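Local coordinates for protein O-ureido-L-serine synthase (Streptomyces lavendulae, PDB 3X44) that catalyses the pyridoxal-phosphate-dependent addition of hydroxyurea to O-acetyl-L-serine, giving O-ureido-L-serine for biosynthesis of the antibiotic D-cycloserine, at residues A91-T96 with E100-I105; V199-S204 with A266-A271; Q218-A223 with L298-F303. The protein carries 1 engineered substitution. All coordinates share one frame; numbering follows the deposited sequence.

In the fold
The three contacts surround the cleft of a fold-type II pyridoxal-phosphate enzyme, which here holds the cofactor's imine with O-ureido-L-serine. Contact 1 belongs to the four-stranded parallel sheet on one side of the cleft, contact 2 to the six-stranded mixed sheet on the other; their centres are about 23 Å apart and they do not touch. Contact 3 lies between, with its centre about 13 Å from each of the others. E100 OE1 of contact 1 probably bonds S299 OG of contact 3 at 2.8 Å, while P203 CD of contact 2 packs on A223 CB at 3.6 Å. Contact 3 binds the ligand directly, through the loop 218-223.

Contact 1: A91-T96 with E100-I105; sequences AVMGDT and ERRKLI
A91 and M93 meet I105, R101 and R102 inside a beta-alpha-beta unit, where strand 88-94 passes through a short loop into helix 99-107 and the chain then returns along strand 111-115. The strand and helix segments run almost antiparallel, at 172°. The methyl of A91 packs on the far end of I105, CB to CD1 at 3.8 Å. M93 reaches further: its chain runs straight out from the strand and then bends at chi3 (56°), which turns the terminal methyl toward the helix, at R102 and I105. There M93 CE rests against R102 CG at 3.7 Å and against I105 CD1 at 3.8 Å. Its sulfur lies over the root of R101, M93 SD to R101 CB at 4.0 Å, the two chains crossing nearly at right angles.

Past this apolar patch R102 stretches back, extended from CG to NE, to the loop that closes the strand. R102 NH1 gives D95 O a weak hydrogen bond, 2.8 Å long but bent to 129°. Its NE donates to a water, R102 NE to water O 2.8 Å, and that water in turn donates to the carbonyl of G94; the water lies in the guanidinium plane, at its edge. R102 NH2 bonds E308 O of the second subunit, so each of its three nitrogens has a partner, the one at NH1 weak. The D95 carboxylate turns to G117 N instead, and the R101 guanidinium goes to S71 O and Y297 OH, close to the bound ligand.

Strand 111-115 pairs with A91 and M93 through the backbone, and its L112 packs on both M93 and R102. Helix 73-85 comes up to I105 through I76, and helix 120-135 covers the opposite face of strand 88-94 at V92.

Contact 2: V199-S204 with A266-A271; sequences VALEPS and AGATVA
L201 carries this contact alone from the strand side, its two methyls set against the successive residues A268 and T269. CD2 goes deepest: L201 CD2 lies 3.7 Å from T269 CA and sits equally snugly beside a backbone oxygen, L201 CD2 to A268 O at 3.8 Å. The other branch meets the small side chain next door, L201 CD1 to A268 CB at 4.1 Å. The T269 methyl closes the other flank, T269 CG2 to L201 CD2 at 4.2 Å. The leucine therefore touches helix backbone as much as side chain.

Its torsions are unusual. CG stands between the backbone N and the carbonyl carbon (chi1 59°), and chi2, at 94°, is well off a staggered value, which suggests some strain accepted to fit both methyls against the helix.

Strand 197-203 is an inner strand of the six-stranded sheet in the larger domain of a fold-type II enzyme, and helix 264-278 packs against one face of that sheet. L201 pairs through its backbone with T174 on the neighbouring strand, while V240 of the edge strand flanks its side chain.

On the helix, T269 OG1 is hydrogen-bonded to M289 O of strand 285-290, which keeps the hydroxyl turned from L201 and presents CG2 to it. T269 also packs on A288 and L290, and A268 touches A247 of helix 244-257. Close to A268 near the start of the same helix is S265, which binds the cofactor; the T269 side chain itself comes within about 7 Å of the bound ligand.

Contact 3: Q218-A223 with L298-F303; sequences QIQGLA and LSTFLF. With PUS ((E)-O-(carbamoylamino)-N-({3-hydroxy-2-methyl-5-[(phosphonooxy)methyl]pyridin-4-yl}methylidene)-L-serine), chain C.
F301 holds its ring between the backbone N and the carbonyl carbon (chi1 77°), while Q218 sets CG beside its own backbone N and continues extended, so that the glutamine side chain is laid across one face of the phenyl ring. Amide and ring planes are 25° apart, an amide-pi stack. The oxygen sits near the rim of the ring, Q218 OE1 to F301 CG at 3.4 Å. The nitrogen lies above the CD1-CE1 side of the same face, Q218 NE2 to F301 CD1 at 3.7 Å, and the root of the chain covers the far end, Q218 CB to F301 CZ at 3.6 Å. A water ties the same two residues together: it donates to Q218 OE1 at 2.8 Å and accepts from F301 N at 2.9 Å, which is consistent with the modelled orientation of the amide, its oxygen being the acceptor.

Q220 comes from the opposite direction to T300, its NE2 lying 3.7 Å from T300 CG2. The other end of that amide, OE1, accepts from S98 N, and T300 OG1 is hydrogen-bonded to Y297 O. I264 of helix 264-278 also packs on F301.

Q220 and G221 are the central residues of a type II turn from I219 to L222. G221, with no side chain, lets the backbone lie close over one face of the pyridine ring. The turn thus places its backbone beside the cofactor: the ureido nitrogen NZ2 of the ligand donates to G221 O at 2.9 Å (138°), and L222 CD2 lies 3.4 Å from the pyridine carbon C6. Q220, G221 and L222 line the ligand pocket of this fold-type II enzyme of the cysteine synthase family, and G221 O binds the carbamoyl end of O-ureido-L-serine.

Contact 1: A91-T96 with E100-I105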
loop_
_atom_site.group_PDB
_atom_site.type_symbol
_atom_site.label_atom_id
_atom_site.label_comp_id
_atom_site.label_asym_id
_atom_site.label_seq_id
_atom_site.Cartn_x
_atom_site.Cartn_y
_atom_site.Cartn_z
ATOM N N ALA A 91 3.657 15.463 -30.259
ATOM C CA ALA A 91 2.306 15.860 -29.885
ATOM C C ALA A 91 1.691 16.811 -30.909
ATOM O O ALA A 91 2.360 17.714 -31.406
ATOM C CB ALA A 91 2.317 16.518 -28.512
ATOM N N VAL A 92 0.419 16.582 -31.222
ATOM C CA VAL A 92 -0.337 17.413 -32.152
ATOM C C VAL A 92 -1.379 18.054 -31.246
ATOM O O VAL A 92 -2.326 17.397 -30.836
ATOM C CB VAL A 92 -1.051 16.564 -33.221
ATOM C CG1 VAL A 92 -2.067 17.416 -33.967
ATOM C CG2 VAL A 92 -0.029 15.986 -34.190
ATOM N N MET A 93 -1.202 19.334 -30.936
ATOM C CA MET A 93 -2.106 20.010 -30.014
ATOM C C MET A 93 -2.640 21.364 -30.462
ATOM O O MET A 93 -1.928 22.152 -31.075
ATOM C CB MET A 93 -1.391 20.165 -28.666
ATOM C CG MET A 93 -2.249 20.697 -27.542
ATOM S SD MET A 93 -1.387 20.520 -25.967
ATOM C CE MET A 93 0.158 21.404 -26.299
ATOM N N GLY A 94 -3.906 21.626 -30.147
ATOM C CA GLY A 94 -4.508 22.898 -30.505
ATOM C C GLY A 94 -3.691 24.009 -29.881
ATOM O O GLY A 94 -3.170 23.844 -28.779
ATOM N N ASP A 95 -3.585 25.146 -30.565
ATOM C CA ASP A 95 -2.785 26.256 -30.056
ATOM C C ASP A 95 -3.392 27.014 -28.881
ATOM O O ASP A 95 -2.732 27.884 -28.306
ATOM C CB ASP A 95 -2.502 27.250 -31.177
ATOM C CG ASP A 95 -3.772 27.846 -31.763
ATOM O OD1 ASP A 95 -4.880 27.552 -31.257
ATOM O OD2 ASP A 95 -3.654 28.609 -32.738
ATOM N N THR A 96 -4.633 26.691 -28.522
ATOM C CA THR A 96 -5.298 27.381 -27.423
ATOM C C THR A 96 -5.175 26.715 -26.055
ATOM O O THR A 96 -5.527 27.321 -25.041
ATOM C CB THR A 96 -6.794 27.606 -27.733
ATOM O OG1 THR A 96 -7.373 26.395 -28.232
ATOM C CG2 THR A 96 -6.953 28.710 -28.779
ATOM N N GLU A 100 1.492 25.549 -20.268
ATOM C CA GLU A 100 2.084 24.591 -19.338
ATOM C C GLU A 100 2.143 23.223 -20.022
ATOM O O GLU A 100 3.094 22.460 -19.839
ATOM C CB GLU A 100 1.247 24.493 -18.055
ATOM C CG GLU A 100 1.440 25.669 -17.087
ATOM C CD GLU A 100 0.355 26.730 -17.242
ATOM O OE1 GLU A 100 -0.253 26.796 -18.329
ATOM O OE2 GLU A 100 0.113 27.499 -16.282
ATOM N N ARG A 101 1.111 22.923 -20.804
ATOM C CA ARG A 101 1.042 21.665 -21.540
ATOM C C ARG A 101 2.180 21.606 -22.560
ATOM O O ARG A 101 2.850 20.582 -22.693
ATOM C CB ARG A 101 -0.296 21.550 -22.265
ATOM C CG ARG A 101 -1.465 21.143 -21.388
ATOM C CD ARG A 101 -2.778 21.643 -21.981
ATOM N NE ARG A 101 -3.907 20.868 -21.481
ATOM C CZ ARG A 101 -4.486 21.071 -20.302
ATOM N NH1 ARG A 101 -4.042 22.034 -19.501
ATOM N NH2 ARG A 101 -5.489 20.298 -19.914
ATOM N N ARG A 102 2.393 22.699 -23.290
ATOM C CA ARG A 102 3.474 22.729 -24.275
ATOM C C ARG A 102 4.829 22.514 -23.593
ATOM O O ARG A 102 5.676 21.761 -24.077
ATOM C CB ARG A 102 3.522 24.075 -25.003
ATOM C CG ARG A 102 2.344 24.383 -25.918
ATOM C CD ARG A 102 2.500 25.799 -26.443
ATOM N NE ARG A 102 1.267 26.331 -27.010
ATOM C CZ ARG A 102 1.213 27.369 -27.837
ATOM N NH1 ARG A 102 0.043 27.782 -28.305
ATOM N NH2 ARG A 102 2.325 27.993 -28.199
ATOM N N LYS A 103 5.028 23.182 -22.466
ATOM C CA LYS A 103 6.289 23.084 -21.757
ATOM C C LYS A 103 6.514 21.712 -21.151
ATOM O O LYS A 103 7.639 21.203 -21.152
ATOM C CB LYS A 103 6.361 24.154 -20.665
ATOM C CG LYS A 103 6.709 25.537 -21.196
ATOM C CD LYS A 103 6.808 26.555 -20.073
ATOM C CE LYS A 103 7.153 27.934 -20.611
ATOM N NZ LYS A 103 8.255 28.550 -19.830
ATOM N N LEU A 104 5.450 21.104 -20.640
ATOM C CA LEU A 104 5.574 19.791 -20.028
ATOM C C LEU A 104 5.939 18.753 -21.078
ATOM O O LEU A 104 6.807 17.905 -20.855
ATOM C CB LEU A 104 4.273 19.413 -19.316
ATOM C CG LEU A 104 4.155 19.958 -17.885
ATOM C CD1 LEU A 104 2.994 19.287 -17.164
ATOM C CD2 LEU A 104 5.447 19.702 -17.134
ATOM N N ILE A 105 5.283 18.826 -22.227
ATOM C CA ILE A 105 5.573 17.896 -23.305
ATOM C C ILE A 105 7.051 18.051 -23.670
ATOM O O ILE A 105 7.776 17.065 -23.822
ATOM C CB ILE A 105 4.678 18.177 -24.534
ATOM C CG1 ILE A 105 3.226 17.812 -24.194
ATOM C CG2 ILE A 105 5.164 17.357 -25.735
ATOM C CD1 ILE A 105 2.181 18.344 -25.156
HETATM O O HOH W 1 -1.243 25.171 -26.887
#

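Contact 2: V199-S204 with A266-A271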
loop_
_atom_site.group_PDB
_atom_site.type_symbol
_atom_site.label_atom_id
_atom_site.label_comp_id
_atom_site.label_asym_id
_atom_site.label_seq_id
_atom_site.Cartn_x
_atom_site.Cartn_y
_atom_site.Cartn_z
ATOM N N VAL A 199 -23.095 9.274 -13.888
ATOM C CA VAL A 199 -23.357 10.628 -14.358
ATOM C C VAL A 199 -22.235 11.173 -15.232
ATOM O O VAL A 199 -21.113 11.358 -14.764
ATOM C CB VAL A 199 -23.550 11.585 -13.151
ATOM C CG1 VAL A 199 -23.865 12.989 -13.629
ATOM C CG2 VAL A 199 -24.664 11.057 -12.249
ATOM N N ALA A 200 -22.548 11.445 -16.495
ATOM C CA ALA A 200 -21.558 11.988 -17.429
ATOM C C ALA A 200 -21.947 13.409 -17.808
ATOM O O ALA A 200 -23.044 13.649 -18.306
ATOM C CB ALA A 200 -21.468 11.116 -18.689
ATOM N N LEU A 201 -21.052 14.356 -17.564
ATOM C CA LEU A 201 -21.349 15.738 -17.894
ATOM C C LEU A 201 -20.581 16.203 -19.121
ATOM O O LEU A 201 -19.568 15.614 -19.496
ATOM C CB LEU A 201 -21.019 16.648 -16.703
ATOM C CG LEU A 201 -19.570 16.620 -16.212
ATOM C CD1 LEU A 201 -18.780 17.734 -16.881
ATOM C CD2 LEU A 201 -19.543 16.781 -14.700
ATOM N N GLU A 202 -21.091 17.256 -19.750
ATOM C CA GLU A 202 -20.457 17.857 -20.910
ATOM C C GLU A 202 -20.454 19.355 -20.626
ATOM O O GLU A 202 -21.238 19.835 -19.804
ATOM C CB GLU A 202 -21.270 17.598 -22.182
ATOM C CG GLU A 202 -21.845 16.209 -22.318
ATOM C CD GLU A 202 -22.508 16.011 -23.673
ATOM O OE1 GLU A 202 -21.774 15.853 -24.673
ATOM O OE2 GLU A 202 -23.758 16.024 -23.742
ATOM N N PRO A 203 -19.555 20.110 -21.277
ATOM C CA PRO A 203 -19.541 21.554 -21.025
ATOM C C PRO A 203 -20.830 22.150 -21.585
ATOM O O PRO A 203 -21.333 21.689 -22.613
ATOM C CB PRO A 203 -18.300 22.053 -21.776
ATOM C CG PRO A 203 -17.488 20.806 -22.084
ATOM C CD PRO A 203 -18.506 19.701 -22.226
ATOM N N SER A 204 -21.369 23.158 -20.903
ATOM C CA SER A 204 -22.602 23.807 -21.341
ATOM C C SER A 204 -22.513 24.213 -22.807
ATOM O O SER A 204 -23.497 24.143 -23.540
ATOM C CB SER A 204 -22.875 25.066 -20.512
ATOM O OG SER A 204 -23.148 24.756 -19.156
ATOM N N ALA A 266 -11.825 18.959 -13.304
ATOM C CA ALA A 266 -11.963 18.468 -11.942
ATOM C C ALA A 266 -13.024 19.301 -11.226
ATOM O O ALA A 266 -13.904 18.760 -10.548
ATOM C CB ALA A 266 -10.630 18.558 -11.210
ATOM N N GLY A 267 -12.942 20.616 -11.382
ATOM C CA GLY A 267 -13.926 21.474 -10.752
ATOM C C GLY A 267 -15.308 21.199 -11.319
ATOM O O GLY A 267 -16.321 21.353 -10.631
ATOM N N ALA A 268 -15.350 20.780 -12.581
ATOM C CA ALA A 268 -16.620 20.494 -13.240
ATOM C C ALA A 268 -17.332 19.313 -12.593
ATOM O O ALA A 268 -18.491 19.429 -12.197
ATOM C CB ALA A 268 -16.391 20.220 -14.733
ATOM N N THR A 269 -16.636 18.181 -12.483
ATOM C CA THR A 269 -17.214 16.975 -11.892
ATOM C C THR A 269 -17.684 17.220 -10.458
ATOM O O THR A 269 -18.787 16.827 -10.084
ATOM C CB THR A 269 -16.211 15.799 -11.902
ATOM O OG1 THR A 269 -15.042 16.158 -11.158
ATOM C CG2 THR A 269 -15.806 15.456 -13.330
ATOM N N VAL A 270 -16.851 17.876 -9.659
ATOM C CA VAL A 270 -17.227 18.175 -8.286
ATOM C C VAL A 270 -18.482 19.047 -8.257
ATOM O O VAL A 270 -19.397 18.801 -7.464
ATOM C CB VAL A 270 -16.099 18.903 -7.551
ATOM C CG1 VAL A 270 -16.580 19.364 -6.167
ATOM C CG2 VAL A 270 -14.898 17.980 -7.429
ATOM N N ALA A 271 -18.508 20.066 -9.120
ATOM C CA ALA A 271 -19.636 20.989 -9.223
ATOM C C ALA A 271 -20.915 20.210 -9.502
ATOM O O ALA A 271 -21.941 20.402 -8.846
ATOM C CB ALA A 271 -19.385 22.002 -10.343
#

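Contact 3: Q218-A223 with L298-F303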
loop_
_atom_site.group_PDB
_atom_site.type_symbol
_atom_site.label_atom_id
_atom_site.label_comp_id
_atom_site.label_asym_id
_atom_site.label_seq_id
_atom_site.Cartn_x
_atom_site.Cartn_y
_atom_site.Cartn_z
ATOM N N GLN A 218 -13.502 26.277 -22.438
ATOM C CA GLN A 218 -12.417 26.373 -21.472
ATOM C C GLN A 218 -12.190 25.197 -20.527
ATOM O O GLN A 218 -11.292 25.250 -19.687
ATOM C CB GLN A 218 -12.589 27.655 -20.663
ATOM C CG GLN A 218 -12.741 28.874 -21.549
ATOM C CD GLN A 218 -12.431 30.163 -20.831
ATOM O OE1 GLN A 218 -11.267 30.495 -20.601
ATOM N NE2 GLN A 218 -13.474 30.901 -20.472
ATOM N N ILE A 219 -12.985 24.139 -20.639
ATOM C CA ILE A 219 -12.759 23.006 -19.748
ATOM C C ILE A 219 -11.809 22.030 -20.432
ATOM O O ILE A 219 -12.181 20.921 -20.816
ATOM C CB ILE A 219 -14.073 22.304 -19.339
ATOM C CG1 ILE A 219 -15.094 23.340 -18.866
ATOM C CG2 ILE A 219 -13.800 21.362 -18.190
ATOM C CD1 ILE A 219 -16.433 22.756 -18.452
ATOM N N GLN A 220 -10.565 22.483 -20.564
ATOM C CA GLN A 220 -9.492 21.741 -21.212
ATOM C C GLN A 220 -9.477 20.252 -20.909
ATOM O O GLN A 220 -9.465 19.836 -19.751
ATOM C CB GLN A 220 -8.141 22.377 -20.851
ATOM C CG GLN A 220 -8.142 23.900 -20.973
ATOM C CD GLN A 220 -6.780 24.490 -21.314
ATOM O OE1 GLN A 220 -5.865 23.784 -21.734
ATOM N NE2 GLN A 220 -6.643 25.797 -21.132
ATOM N N GLY A 221 -9.481 19.451 -21.970
ATOM C CA GLY A 221 -9.450 18.014 -21.800
ATOM C C GLY A 221 -10.770 17.357 -22.150
ATOM O O GLY A 221 -10.810 16.181 -22.506
ATOM N N LEU A 222 -11.854 18.120 -22.064
ATOM C CA LEU A 222 -13.176 17.580 -22.364
ATOM C C LEU A 222 -13.723 17.935 -23.732
ATOM O O LEU A 222 -13.218 18.822 -24.435
ATOM C CB LEU A 222 -14.207 18.065 -21.340
ATOM C CG LEU A 222 -13.886 17.971 -19.850
ATOM C CD1 LEU A 222 -15.075 18.478 -19.048
ATOM C CD2 LEU A 222 -13.577 16.530 -19.489
ATOM N N ALA A 223 -14.781 17.208 -24.073
ATOM C CA ALA A 223 -15.560 17.390 -25.279
ATOM C C ALA A 223 -14.897 17.669 -26.621
ATOM O O ALA A 223 -14.796 18.821 -27.049
ATOM C CB ALA A 223 -16.613 18.457 -25.012
ATOM N N LEU A 298 -2.023 27.543 -14.372
ATOM C CA LEU A 298 -1.612 28.832 -13.841
ATOM C C LEU A 298 -1.868 29.967 -14.825
ATOM O O LEU A 298 -2.182 31.085 -14.422
ATOM C CB LEU A 298 -0.122 28.813 -13.491
ATOM C CG LEU A 298 0.356 28.064 -12.247
ATOM C CD1 LEU A 298 1.615 28.735 -11.731
ATOM C CD2 LEU A 298 -0.716 28.057 -11.183
ATOM N N SER A 299 -1.724 29.668 -16.113
ATOM C CA SER A 299 -1.906 30.652 -17.171
ATOM C C SER A 299 -3.314 30.675 -17.741
ATOM O O SER A 299 -3.567 31.351 -18.733
ATOM C CB SER A 299 -0.933 30.368 -18.313
ATOM O OG SER A 299 -1.368 29.246 -19.070
ATOM N N THR A 300 -4.228 29.938 -17.130
ATOM C CA THR A 300 -5.598 29.890 -17.623
ATOM C C THR A 300 -6.522 30.791 -16.814
ATOM O O THR A 300 -6.102 31.403 -15.832
ATOM C CB THR A 300 -6.131 28.459 -17.578
ATOM O OG1 THR A 300 -6.365 28.081 -16.215
ATOM C CG2 THR A 300 -5.113 27.496 -18.208
ATOM N N PHE A 301 -7.787 30.860 -17.215
ATOM C CA PHE A 301 -8.732 31.714 -16.516
ATOM C C PHE A 301 -8.979 31.267 -15.085
ATOM O O PHE A 301 -9.720 31.907 -14.342
ATOM C CB PHE A 301 -10.043 31.827 -17.306
ATOM C CG PHE A 301 -10.950 30.636 -17.192
ATOM C CD1 PHE A 301 -12.311 30.817 -16.949
ATOM C CD2 PHE A 301 -10.475 29.348 -17.401
ATOM C CE1 PHE A 301 -13.188 29.729 -16.922
ATOM C CE2 PHE A 301 -11.340 28.254 -17.376
ATOM C CZ PHE A 301 -12.702 28.446 -17.137
ATOM N N LEU A 302 -8.337 30.169 -14.699
ATOM C CA LEU A 302 -8.475 29.669 -13.345
ATOM C C LEU A 302 -7.838 30.695 -12.414
ATOM O O LEU A 302 -8.204 30.814 -11.239
ATOM C CB LEU A 302 -7.757 28.326 -13.200
ATOM C CG LEU A 302 -7.618 27.826 -11.766
ATOM C CD1 LEU A 302 -9.009 27.571 -11.183
ATOM C CD2 LEU A 302 -6.780 26.556 -11.748
ATOM N N PHE A 303 -6.884 31.443 -12.958
ATOM C CA PHE A 303 -6.177 32.450 -12.192
ATOM C C PHE A 303 -6.478 33.887 -12.621
ATOM O O PHE A 303 -5.689 34.800 -12.360
ATOM C CB PHE A 303 -4.673 32.171 -12.255
ATOM C CG PHE A 303 -4.235 31.058 -11.342
ATOM C CD1 PHE A 303 -4.407 29.726 -11.712
ATOM C CD2 PHE A 303 -3.658 31.343 -10.103
ATOM C CE1 PHE A 303 -4.013 28.693 -10.867
ATOM C CE2 PHE A 303 -3.262 30.322 -9.250
ATOM C CZ PHE A 303 -3.439 28.992 -9.629
HETATM N N PUS C . -7.500 14.261 -22.050
HETATM C CA PUS C . -7.104 13.625 -23.371
HETATM C CB PUS C . -8.236 13.777 -24.448
HETATM O OG PUS C . -8.533 15.227 -24.680
HETATM N ND PUS C . -8.946 15.462 -26.046
HETATM C CE PUS C . -10.140 16.044 -26.292
HETATM N NZ2 PUS C . -11.099 16.048 -25.348
HETATM O OZ1 PUS C . -10.348 16.555 -27.346
HETATM C C PUS C . -5.814 14.305 -23.880
HETATM O O PUS C . -5.104 14.877 -23.100
HETATM O OT PUS C . -5.520 14.260 -25.050
HETATM C C2 PUS C . -8.783 16.236 -18.277
HETATM C C3 PUS C . -8.235 15.538 -19.455
HETATM C C4 PUS C . -9.039 14.489 -20.094
HETATM C C5 PUS C . -10.348 14.154 -19.520
HETATM C C6 PUS C . -10.803 14.899 -18.337
HETATM C C2A PUS C . -8.007 17.343 -17.622
HETATM C C4A PUS C . -8.615 13.874 -21.409
HETATM C C5A PUS C . -11.227 13.071 -20.127
HETATM N N1 PUS C . -10.022 15.889 -17.782
HETATM O O3 PUS C . -6.993 15.820 -19.892
HETATM O O1P PUS C . -10.331 10.893 -22.065
HETATM O O2P PUS C . -10.812 9.395 -20.302
HETATM O O3P PUS C . -12.520 10.822 -21.137
HETATM O O4P PUS C . -10.686 11.739 -19.837
HETATM P P PUS C . -11.090 10.713 -20.843
HETATM O O HOH W 2 -8.643 29.813 -19.785
#